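PDB 5ZIG: cellobiose 2-epimerase, which probably catalyses the reversible epimerization of cellobiose to 4-O-beta-D-glucopyranosyl-D-mannose. Local coordinates for residues 102-107 against 112-117; 85-90 against 139-144; 153-158 against 170-175. One frame throughout, in Å; residues are numbered along the deposited sequence.

All three contacts lie toward the periphery of an alpha-helical barrel, their centres about 20 to 23 Å from that of the chain, and each mixes buried with exposed residues. Interaction 1 buries 608 Å² through backbone bonds and a proline-on-ring contact in a strand-and-loop hairpin; interactions 2 and 3 bury 138 and 158 Å² and depend on single long side chains, a tyrosine and an arginine. Interactions 2 and 3 share helix 139-156 but use different parts of it and do not touch. Interaction 1 meets both: Phe-102 and Val-106 pack on helix 77-94 of interaction 2, while Arg-115 forms a salt bridge with Glu-170 of 170-175.

Interaction 1 (102-107 against 112-117); sequences FFWSVH and PLSRVK
The ring of Phe-103 is overlapped on one face by Pro-112, whose CB stands 4.1 Å from the ring centroid and 13° off its normal, a CH-pi contact. The ring also runs alongside Arg-115, with Phe-103 CD1 3.7 Å from Arg-115 CB and the ring and guanidinium planes 78° apart. Pro-112 CB also lies over the guanidinium of Arg-115, whose NH1 is paired with Glu-170.

Beside this cluster the backbones form a classic beta bulge, Leu-113 and Ser-114 both facing Ser-105. Leu-113 N donates to Ser-105 O at 2.9 Å, and Ser-105 N reaches Ser-114 O at 3.3 Å. Ser-105 OG, set between its backbone N and carbonyl carbon (chi1 55°), accepts from Ser-114 N at 3.1 Å, a side-chain bond at the bulge added to the backbone pair. Further along, one water donates to both Phe-102 O and Val-116 O, bridging the backbones.

Lys-117 bends back until its CD is 3.3 Å from Phe-102 O, and NZ forms a salt bridge with Asp-96 and a hydrogen bond to the backbone O of Arg-100. The hairpin is paired through strand 105-106 with strand 55-56, while Phe-102 and Val-106 pack against helix 77-94 and Phe-102 also reaches helix 119-136.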
loop_
_atom_site.group_PDB
_atom_site.type_symbol
_atom_site.label_atom_id
_atom_site.label_comp_id
_atom_site.label_asym_id
_atom_site.label_seq_id
_atom_site.Cartn_x
_atom_site.Cartn_y
_atom_site.Cartn_z
ATOM N N PHE A 102 10.005 -3.704 15.010
ATOM C CA PHE A 102 9.862 -5.003 14.371
ATOM C C PHE A 102 11.049 -5.279 13.460
ATOM O O PHE A 102 11.497 -4.393 12.721
ATOM C CB PHE A 102 8.521 -5.080 13.584
ATOM C CG PHE A 102 7.309 -4.950 14.475
ATOM C CD1 PHE A 102 6.866 -3.702 14.881
ATOM C CD2 PHE A 102 6.671 -6.066 14.965
ATOM C CE1 PHE A 102 5.799 -3.581 15.731
ATOM C CE2 PHE A 102 5.618 -5.945 15.824
ATOM C CZ PHE A 102 5.175 -4.696 16.202
ATOM N N PHE A 103 11.570 -6.507 13.545
ATOM C CA PHE A 103 12.595 -6.971 12.614
ATOM C C PHE A 103 12.075 -7.004 11.174
ATOM O O PHE A 103 10.885 -7.191 10.920
ATOM C CB PHE A 103 13.063 -8.382 12.985
ATOM C CG PHE A 103 13.624 -8.508 14.357
ATOM C CD1 PHE A 103 14.753 -7.794 14.725
ATOM C CD2 PHE A 103 13.049 -9.375 15.276
ATOM C CE1 PHE A 103 15.277 -7.930 16.001
ATOM C CE2 PHE A 103 13.572 -9.513 16.550
ATOM C CZ PHE A 103 14.681 -8.794 16.910
ATOM N N TRP A 104 13.005 -6.880 10.224
ATOM C CA TRP A 104 12.684 -6.893 8.799
ATOM C C TRP A 104 12.239 -8.280 8.323
ATOM O O TRP A 104 11.299 -8.399 7.522
ATOM C CB TRP A 104 13.910 -6.411 8.008
ATOM C CG TRP A 104 13.717 -6.423 6.547
ATOM C CD1 TRP A 104 14.398 -7.186 5.648
ATOM C CD2 TRP A 104 12.830 -5.597 5.789
ATOM N NE1 TRP A 104 13.956 -6.920 4.377
ATOM C CE2 TRP A 104 13.002 -5.944 4.434
ATOM C CE3 TRP A 104 11.875 -4.620 6.130
ATOM C CZ2 TRP A 104 12.263 -5.358 3.407
ATOM C CZ3 TRP A 104 11.149 -4.022 5.104
ATOM C CH2 TRP A 104 11.346 -4.411 3.746
ATOM N N SER A 105 12.901 -9.328 8.800
ATOM C CA SER A 105 12.515 -10.666 8.373
ATOM C C SER A 105 12.955 -11.641 9.449
ATOM O O SER A 105 13.875 -11.364 10.220
ATOM C CB SER A 105 13.141 -11.043 7.030
ATOM O OG SER A 105 14.553 -10.911 7.078
ATOM N N VAL A 106 12.276 -12.783 9.492
ATOM C CA VAL A 106 12.664 -13.874 10.364
ATOM C C VAL A 106 12.648 -15.164 9.564
ATOM O O VAL A 106 12.120 -15.230 8.454
ATOM C CB VAL A 106 11.781 -13.973 11.631
ATOM C CG1 VAL A 106 11.696 -12.613 12.372
ATOM C CG2 VAL A 106 10.392 -14.474 11.281
ATOM N N HIS A 107 13.231 -16.197 10.167
ATOM C CA HIS A 107 13.208 -17.533 9.605
ATOM C C HIS A 107 11.816 -18.137 9.728
ATOM O O HIS A 107 10.999 -17.662 10.522
ATOM C CB HIS A 107 14.222 -18.413 10.326
ATOM C CG HIS A 107 15.640 -18.029 10.047
ATOM N ND1 HIS A 107 16.369 -18.580 9.017
ATOM C CD2 HIS A 107 16.458 -17.130 10.649
ATOM C CE1 HIS A 107 17.584 -18.054 9.007
ATOM N NE2 HIS A 107 17.661 -17.166 9.983
ATOM N N PRO A 112 14.942 -14.450 14.356
ATOM C CA PRO A 112 15.247 -13.248 13.568
ATOM C C PRO A 112 16.223 -13.582 12.449
ATOM O O PRO A 112 17.192 -14.317 12.649
ATOM C CB PRO A 112 15.854 -12.284 14.592
ATOM C CG PRO A 112 15.301 -12.719 15.886
ATOM C CD PRO A 112 15.167 -14.224 15.795
ATOM N N LEU A 113 15.920 -13.083 11.246
ATOM C CA LEU A 113 16.850 -13.146 10.122
ATOM C C LEU A 113 17.499 -11.776 9.963
ATOM O O LEU A 113 18.575 -11.529 10.515
ATOM C CB LEU A 113 16.143 -13.594 8.825
ATOM C CG LEU A 113 17.051 -13.743 7.595
ATOM C CD1 LEU A 113 18.439 -14.217 7.978
ATOM C CD2 LEU A 113 16.464 -14.733 6.618
ATOM N N SER A 114 16.851 -10.871 9.232
ATOM C CA SER A 114 17.346 -9.505 9.106
ATOM C C SER A 114 16.809 -8.681 10.283
ATOM O O SER A 114 15.598 -8.482 10.425
ATOM C CB SER A 114 16.948 -8.909 7.763
ATOM O OG SER A 114 17.160 -7.510 7.742
ATOM N N ARG A 115 17.712 -8.218 11.141
ATOM C CA ARG A 115 17.341 -7.514 12.369
ATOM C C ARG A 115 17.259 -6.011 12.191
ATOM O O ARG A 115 16.951 -5.309 13.153
ATOM C CB ARG A 115 18.288 -7.873 13.545
ATOM C CG ARG A 115 18.576 -9.390 13.772
ATOM C CD ARG A 115 19.638 -9.688 14.914
ATOM N NE ARG A 115 19.476 -11.034 15.473
ATOM C CZ ARG A 115 18.845 -11.291 16.614
ATOM N NH1 ARG A 115 18.250 -10.306 17.259
ATOM N NH2 ARG A 115 18.764 -12.539 17.075
ATOM N N VAL A 116 17.561 -5.494 11.001
ATOM C CA VAL A 116 17.457 -4.058 10.743
ATOM C C VAL A 116 16.002 -3.600 10.872
ATOM O O VAL A 116 15.063 -4.346 10.566
ATOM C CB VAL A 116 18.043 -3.741 9.352
ATOM C CG1 VAL A 116 17.445 -2.479 8.755
ATOM C CG2 VAL A 116 19.577 -3.638 9.448
ATOM N N LYS A 117 15.818 -2.364 11.378
ATOM C CA LYS A 117 14.503 -1.742 11.558
ATOM C C LYS A 117 14.251 -0.765 10.415
ATOM O O LYS A 117 14.693 0.383 10.450
ATOM C CB LYS A 117 14.422 -1.026 12.901
ATOM C CG LYS A 117 14.957 -1.831 14.032
ATOM C CD LYS A 117 14.218 -3.175 14.112
ATOM C CE LYS A 117 13.380 -3.281 15.362
ATOM N NZ LYS A 117 14.203 -3.524 16.596
HETATM O O HOH W 1 12.499 -3.901 9.977
#

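Interaction 2 (85-90 against 139-144); sequences NAYRFL and REALTL
Helices 85-90 and 139-144 pass with their local axes 12.1 Å apart at closest approach and their N-to-C directions 47° from each other, and even the nearest CA atoms, those of Tyr-87 and Ala-141, are 8.3 Å apart. The backbones are therefore too distant to touch, and the gap is spanned chiefly by Tyr-87. With its CG anti to the backbone N, the tyrosine carries its ring across to the opposing helix. Its CE1 meets the methyl CB of Ala-141 at 3.4 Å, an approach oblique to the ring. The small alanine side chain lets the aromatic group come close to the helix surface.

In sequence, helices 77-94 and 139-156 are separated by helix 119-136, and all belong to the (alpha/alpha)6 barrel, twelve helices paired as six hairpins, the fold of the N-acylglucosamine 2-epimerase family. Helix 119-136 contributes to the same interface: Tyr-132 stacks on the Tyr-87 ring, and Leu-129 touches both Tyr-87 and Ala-141. Tyr-87 also touches Leu-64 of helix 57-73.

The phenol end supplies the polar link. Tyr-87 OH donates to Glu-140 OE2 at 2.6 Å, meeting the carboxylate on its anti side and 24° out of its plane. The ring and carboxylate planes differ by only 28°, although the two side chains run at a slant to each other. Glu-140 is exposed, but CG anti to the backbone N and an extended chain carry OE2 across to the hydroxyl of the buried tyrosine. Ala-141 N is also near, 3.2 Å from Tyr-87 OH, but the angle is too poor for a hydrogen bond; that amide is hydrogen-bonded to Asp-138 OD1.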
loop_
_atom_site.group_PDB
_atom_site.type_symbol
_atom_site.label_atom_id
_atom_site.label_comp_id
_atom_site.label_asym_id
_atom_site.label_seq_id
_atom_site.Cartn_x
_atom_site.Cartn_y
_atom_site.Cartn_z
ATOM N N ASN A 85 -3.795 -15.280 13.625
ATOM C CA ASN A 85 -2.577 -16.000 13.272
ATOM C C ASN A 85 -1.497 -15.028 12.840
ATOM O O ASN A 85 -0.349 -15.112 13.291
ATOM C CB ASN A 85 -2.843 -17.023 12.163
ATOM C CG ASN A 85 -1.562 -17.687 11.668
ATOM O OD1 ASN A 85 -0.616 -17.897 12.438
ATOM N ND2 ASN A 85 -1.518 -18.012 10.386
ATOM N N ALA A 86 -1.840 -14.104 11.945
ATOM C CA ALA A 86 -0.846 -13.136 11.511
ATOM C C ALA A 86 -0.417 -12.239 12.661
ATOM O O ALA A 86 0.744 -11.814 12.721
ATOM C CB ALA A 86 -1.391 -12.307 10.354
ATOM N N TYR A 87 -1.320 -11.975 13.599
ATOM C CA TYR A 87 -0.981 -11.085 14.706
ATOM C C TYR A 87 0.012 -11.750 15.659
ATOM O O TYR A 87 1.037 -11.156 16.006
ATOM C CB TYR A 87 -2.249 -10.670 15.444
ATOM C CG TYR A 87 -2.011 -9.863 16.705
ATOM C CD1 TYR A 87 -1.600 -8.537 16.647
ATOM C CD2 TYR A 87 -2.201 -10.438 17.950
ATOM C CE1 TYR A 87 -1.401 -7.815 17.786
ATOM C CE2 TYR A 87 -1.988 -9.728 19.105
ATOM C CZ TYR A 87 -1.591 -8.418 19.019
ATOM O OH TYR A 87 -1.388 -7.717 20.181
ATOM N N ARG A 88 -0.285 -12.982 16.088
ATOM C CA ARG A 88 0.605 -13.704 16.994
ATOM C C ARG A 88 2.009 -13.830 16.411
ATOM O O ARG A 88 3.004 -13.677 17.133
ATOM C CB ARG A 88 0.031 -15.088 17.300
ATOM C CG ARG A 88 -1.266 -15.068 18.097
ATOM C CD ARG A 88 -1.701 -16.481 18.484
ATOM N NE ARG A 88 -1.981 -17.304 17.310
ATOM C CZ ARG A 88 -3.196 -17.493 16.802
ATOM N NH1 ARG A 88 -4.245 -16.919 17.365
ATOM N NH2 ARG A 88 -3.360 -18.253 15.729
ATOM N N PHE A 89 2.111 -14.111 15.107
ATOM C CA PHE A 89 3.421 -14.218 14.472
ATOM C C PHE A 89 4.105 -12.866 14.380
ATOM O O PHE A 89 5.333 -12.777 14.517
ATOM C CB PHE A 89 3.311 -14.835 13.080
ATOM C CG PHE A 89 4.632 -15.325 12.541
ATOM C CD1 PHE A 89 5.176 -16.525 12.981
ATOM C CD2 PHE A 89 5.337 -14.576 11.612
ATOM C CE1 PHE A 89 6.414 -16.979 12.499
ATOM C CE2 PHE A 89 6.565 -15.011 11.121
ATOM C CZ PHE A 89 7.113 -16.219 11.576
ATOM N N LEU A 90 3.330 -11.810 14.130
ATOM C CA LEU A 90 3.888 -10.467 14.129
ATOM C C LEU A 90 4.453 -10.098 15.496
ATOM O O LEU A 90 5.513 -9.470 15.591
ATOM C CB LEU A 90 2.822 -9.460 13.717
ATOM C CG LEU A 90 3.318 -8.027 13.741
ATOM C CD1 LEU A 90 4.367 -7.817 12.658
ATOM C CD2 LEU A 90 2.118 -7.059 13.611
ATOM N N ARG A 139 -6.670 -4.883 22.832
ATOM C CA ARG A 139 -6.072 -3.654 23.348
ATOM C C ARG A 139 -4.546 -3.667 23.226
ATOM O O ARG A 139 -3.939 -2.616 22.995
ATOM C CB ARG A 139 -6.507 -3.454 24.801
ATOM C CG ARG A 139 -5.898 -2.274 25.538
ATOM C CD ARG A 139 -5.846 -0.982 24.711
ATOM N NE ARG A 139 -4.998 0.045 25.327
ATOM C CZ ARG A 139 -5.135 0.521 26.568
ATOM N NH1 ARG A 139 -6.127 0.126 27.351
ATOM N NH2 ARG A 139 -4.296 1.443 27.012
ATOM N N GLU A 140 -3.908 -4.833 23.359
ATOM C CA GLU A 140 -2.450 -4.875 23.287
ATOM C C GLU A 140 -1.936 -4.486 21.899
ATOM O O GLU A 140 -0.872 -3.861 21.784
ATOM C CB GLU A 140 -1.956 -6.270 23.688
ATOM C CG GLU A 140 -0.572 -6.615 23.184
ATOM C CD GLU A 140 -0.278 -8.098 23.285
ATOM O OE1 GLU A 140 -0.198 -8.609 24.425
ATOM O OE2 GLU A 140 -0.140 -8.753 22.224
ATOM N N ALA A 141 -2.689 -4.826 20.841
ATOM C CA ALA A 141 -2.294 -4.453 19.483
ATOM C C ALA A 141 -2.202 -2.937 19.323
ATOM O O ALA A 141 -1.299 -2.436 18.645
ATOM C CB ALA A 141 -3.281 -5.028 18.458
ATOM N N LEU A 142 -3.147 -2.191 19.912
ATOM C CA LEU A 142 -3.076 -0.733 19.828
ATOM C C LEU A 142 -1.907 -0.190 20.647
ATOM O O LEU A 142 -1.224 0.747 20.218
ATOM C CB LEU A 142 -4.398 -0.096 20.276
ATOM C CG LEU A 142 -4.586 1.393 19.923
ATOM C CD1 LEU A 142 -4.734 1.586 18.419
ATOM C CD2 LEU A 142 -5.778 1.980 20.654
ATOM N N THR A 143 -1.644 -0.771 21.816
ATOM C CA THR A 143 -0.483 -0.326 22.584
ATOM C C THR A 143 0.808 -0.535 21.797
ATOM O O THR A 143 1.687 0.338 21.784
ATOM C CB THR A 143 -0.447 -1.043 23.930
ATOM O OG1 THR A 143 -1.598 -0.640 24.687
ATOM C CG2 THR A 143 0.806 -0.670 24.707
ATOM N N LEU A 144 0.909 -1.657 21.073
ATOM C CA LEU A 144 2.096 -1.893 20.263
ATOM C C LEU A 144 2.186 -0.911 19.101
ATOM O O LEU A 144 3.279 -0.443 18.760
ATOM C CB LEU A 144 2.112 -3.336 19.766
ATOM C CG LEU A 144 2.676 -4.285 20.826
ATOM C CD1 LEU A 144 2.304 -5.721 20.525
ATOM C CD2 LEU A 144 4.180 -4.129 20.868
#

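Interaction 3 (153-158 against 170-175); sequences EDRGRD and EDWSTP
Arg-155 reaches from near the C-terminal end of helix 139-156 to the backbone carbonyl of Trp-172, using two neighbouring nitrogens on one acceptor. Its NE donates to Trp-172 O at 2.9 Å with an N-H...O angle of 135°, and the donor is tilted 28° from the carbonyl plane. NH2 adds a weak bond to the same oxygen at 3.0 Å. Trp-172 O thus sits at the edge of the guanidinium, in a bifurcated grip whose two bonds are both bent. The arginine chain is bent at chi2 and chi3, which sets NE at the carbonyl and leaves the aliphatic part beside the tryptophan. There Arg-155 CB lies 3.9 Å from Trp-172 CE3, the two side chains running past each other in opposite directions.

The loop has its own internal bonds. Asp-171 OD1 accepts from Ser-173 N at 2.9 Å, which defines an Asx turn, and from Ser-173 OG at 2.8 Å. The amide meets the carboxylate oxygen on its anti side and the hydroxyl on its syn side, both from the same face of the carboxylate plane. Thr-169 OG1 is a further partner of OD1, and Thr-174 OG1 donates to Ser-173 OG at 3.0 Å.

The indole is fixed at its other end, where NE1 bonds to Arg-100 O and the ring packs on Leu-119 and Asn-122 at the start of helix 119-136. The carbonyl and the indole N-H of Trp-172 each have a partner, in different parts of the fold. Because the arginine's partner here is a neutral carbonyl, the link is probably charge-assisted hydrogen bonding, one ordinary bond and one weak, and not a salt bridge, tying the helix end to main chain next to an Asx turn.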
loop_
_atom_site.group_PDB
_atom_site.type_symbol
_atom_site.label_atom_id
_atom_site.label_comp_id
_atom_site.label_asym_id
_atom_site.label_seq_id
_atom_site.Cartn_x
_atom_site.Cartn_y
_atom_site.Cartn_z
ATOM N N GLU A 153 8.679 8.507 15.583
ATOM C CA GLU A 153 8.833 9.926 15.845
ATOM C C GLU A 153 10.117 10.189 16.624
ATOM O O GLU A 153 10.906 11.067 16.258
ATOM C CB GLU A 153 7.607 10.465 16.593
ATOM C CG GLU A 153 6.282 10.293 15.827
ATOM C CD GLU A 153 6.268 11.039 14.513
ATOM O OE1 GLU A 153 6.398 12.288 14.519
ATOM O OE2 GLU A 153 6.142 10.358 13.464
ATOM N N ASP A 154 10.375 9.399 17.666
ATOM C CA ASP A 154 11.506 9.728 18.535
ATOM C C ASP A 154 12.850 9.395 17.883
ATOM O O ASP A 154 13.787 10.202 17.947
ATOM C CB ASP A 154 11.342 9.030 19.891
ATOM C CG ASP A 154 10.052 9.458 20.628
ATOM O OD1 ASP A 154 9.585 8.726 21.538
ATOM O OD2 ASP A 154 9.489 10.523 20.277
ATOM N N ARG A 155 12.969 8.232 17.239
ATOM C CA ARG A 155 14.208 7.873 16.553
ATOM C C ARG A 155 14.170 8.130 15.052
ATOM O O ARG A 155 15.207 8.463 14.473
ATOM C CB ARG A 155 14.560 6.394 16.783
ATOM C CG ARG A 155 14.563 5.933 18.244
ATOM C CD ARG A 155 15.610 6.664 19.084
ATOM N NE ARG A 155 16.964 6.501 18.553
ATOM C CZ ARG A 155 17.724 7.510 18.142
ATOM N NH1 ARG A 155 17.268 8.755 18.203
ATOM N NH2 ARG A 155 18.939 7.280 17.670
ATOM N N GLY A 156 13.008 7.990 14.405
ATOM C CA GLY A 156 12.964 8.064 12.954
ATOM C C GLY A 156 13.005 9.463 12.382
ATOM O O GLY A 156 13.546 9.672 11.290
ATOM N N ARG A 157 12.457 10.443 13.099
ATOM C CA ARG A 157 12.324 11.780 12.535
ATOM C C ARG A 157 13.675 12.479 12.456
ATOM O O ARG A 157 14.423 12.537 13.439
ATOM C CB ARG A 157 11.352 12.624 13.356
ATOM C CG ARG A 157 9.901 12.503 12.921
ATOM C CD ARG A 157 9.576 13.252 11.603
ATOM N NE ARG A 157 10.336 14.488 11.399
ATOM C CZ ARG A 157 9.995 15.687 11.868
ATOM N NH1 ARG A 157 8.896 15.852 12.598
ATOM N NH2 ARG A 157 10.760 16.732 11.596
ATOM N N ASP A 158 13.977 13.007 11.273
ATOM C CA ASP A 158 15.060 13.959 11.087
ATOM C C ASP A 158 14.491 15.313 11.503
ATOM O O ASP A 158 13.729 15.924 10.754
ATOM C CB ASP A 158 15.515 13.938 9.630
ATOM C CG ASP A 158 16.575 14.993 9.310
ATOM O OD1 ASP A 158 17.124 14.912 8.188
ATOM O OD2 ASP A 158 16.878 15.882 10.154
ATOM N N GLU A 170 19.642 -2.378 14.560
ATOM C CA GLU A 170 18.723 -3.100 15.430
ATOM C C GLU A 170 18.375 -2.288 16.681
ATOM O O GLU A 170 17.198 -2.174 17.048
ATOM C CB GLU A 170 19.320 -4.461 15.799
ATOM C CG GLU A 170 18.412 -5.288 16.691
ATOM C CD GLU A 170 19.016 -6.627 17.073
ATOM O OE1 GLU A 170 20.187 -6.881 16.705
ATOM O OE2 GLU A 170 18.316 -7.419 17.747
ATOM N N ASP A 171 19.384 -1.672 17.318
ATOM C CA ASP A 171 19.190 -0.920 18.553
ATOM C C ASP A 171 18.621 0.476 18.329
ATOM O O ASP A 171 18.522 1.242 19.295
ATOM C CB ASP A 171 20.516 -0.828 19.331
ATOM C CG ASP A 171 21.632 -0.150 18.534
ATOM O OD1 ASP A 171 21.336 0.615 17.584
ATOM O OD2 ASP A 171 22.816 -0.370 18.861
ATOM N N TRP A 172 18.274 0.825 17.085
ATOM C CA TRP A 172 17.686 2.107 16.679
ATOM C C TRP A 172 18.640 3.281 16.883
ATOM O O TRP A 172 18.197 4.436 17.000
ATOM C CB TRP A 172 16.367 2.391 17.408
ATOM C CG TRP A 172 15.164 1.590 16.965
ATOM C CD1 TRP A 172 14.689 0.451 17.544
ATOM C CD2 TRP A 172 14.259 1.897 15.889
ATOM N NE1 TRP A 172 13.562 0.017 16.887
ATOM C CE2 TRP A 172 13.269 0.893 15.877
ATOM C CE3 TRP A 172 14.179 2.934 14.951
ATOM C CZ2 TRP A 172 12.228 0.875 14.945
ATOM C CZ3 TRP A 172 13.127 2.913 14.018
ATOM C CH2 TRP A 172 12.180 1.889 14.028
ATOM N N SER A 173 19.945 3.024 16.907
ATOM C CA SER A 173 20.920 4.065 17.204
ATOM C C SER A 173 21.472 4.755 15.965
ATOM O O SER A 173 21.787 5.946 16.024
ATOM C CB SER A 173 22.105 3.475 17.984
ATOM O OG SER A 173 23.000 2.788 17.125
ATOM N N THR A 174 21.624 4.026 14.863
ATOM C CA THR A 174 22.369 4.471 13.692
ATOM C C THR A 174 21.473 4.450 12.461
ATOM O O THR A 174 21.001 3.371 12.069
ATOM C CB THR A 174 23.583 3.553 13.486
ATOM O OG1 THR A 174 24.457 3.660 14.615
ATOM C CG2 THR A 174 24.335 3.893 12.194
ATOM N N PRO A 175 21.182 5.587 11.829
ATOM C CA PRO A 175 20.385 5.543 10.601
ATOM C C PRO A 175 21.150 4.849 9.486
ATOM O O PRO A 175 22.375 4.956 9.378
ATOM C CB PRO A 175 20.119 7.025 10.282
ATOM C CG PRO A 175 21.152 7.793 11.065
ATOM C CD PRO A 175 21.470 6.967 12.272
#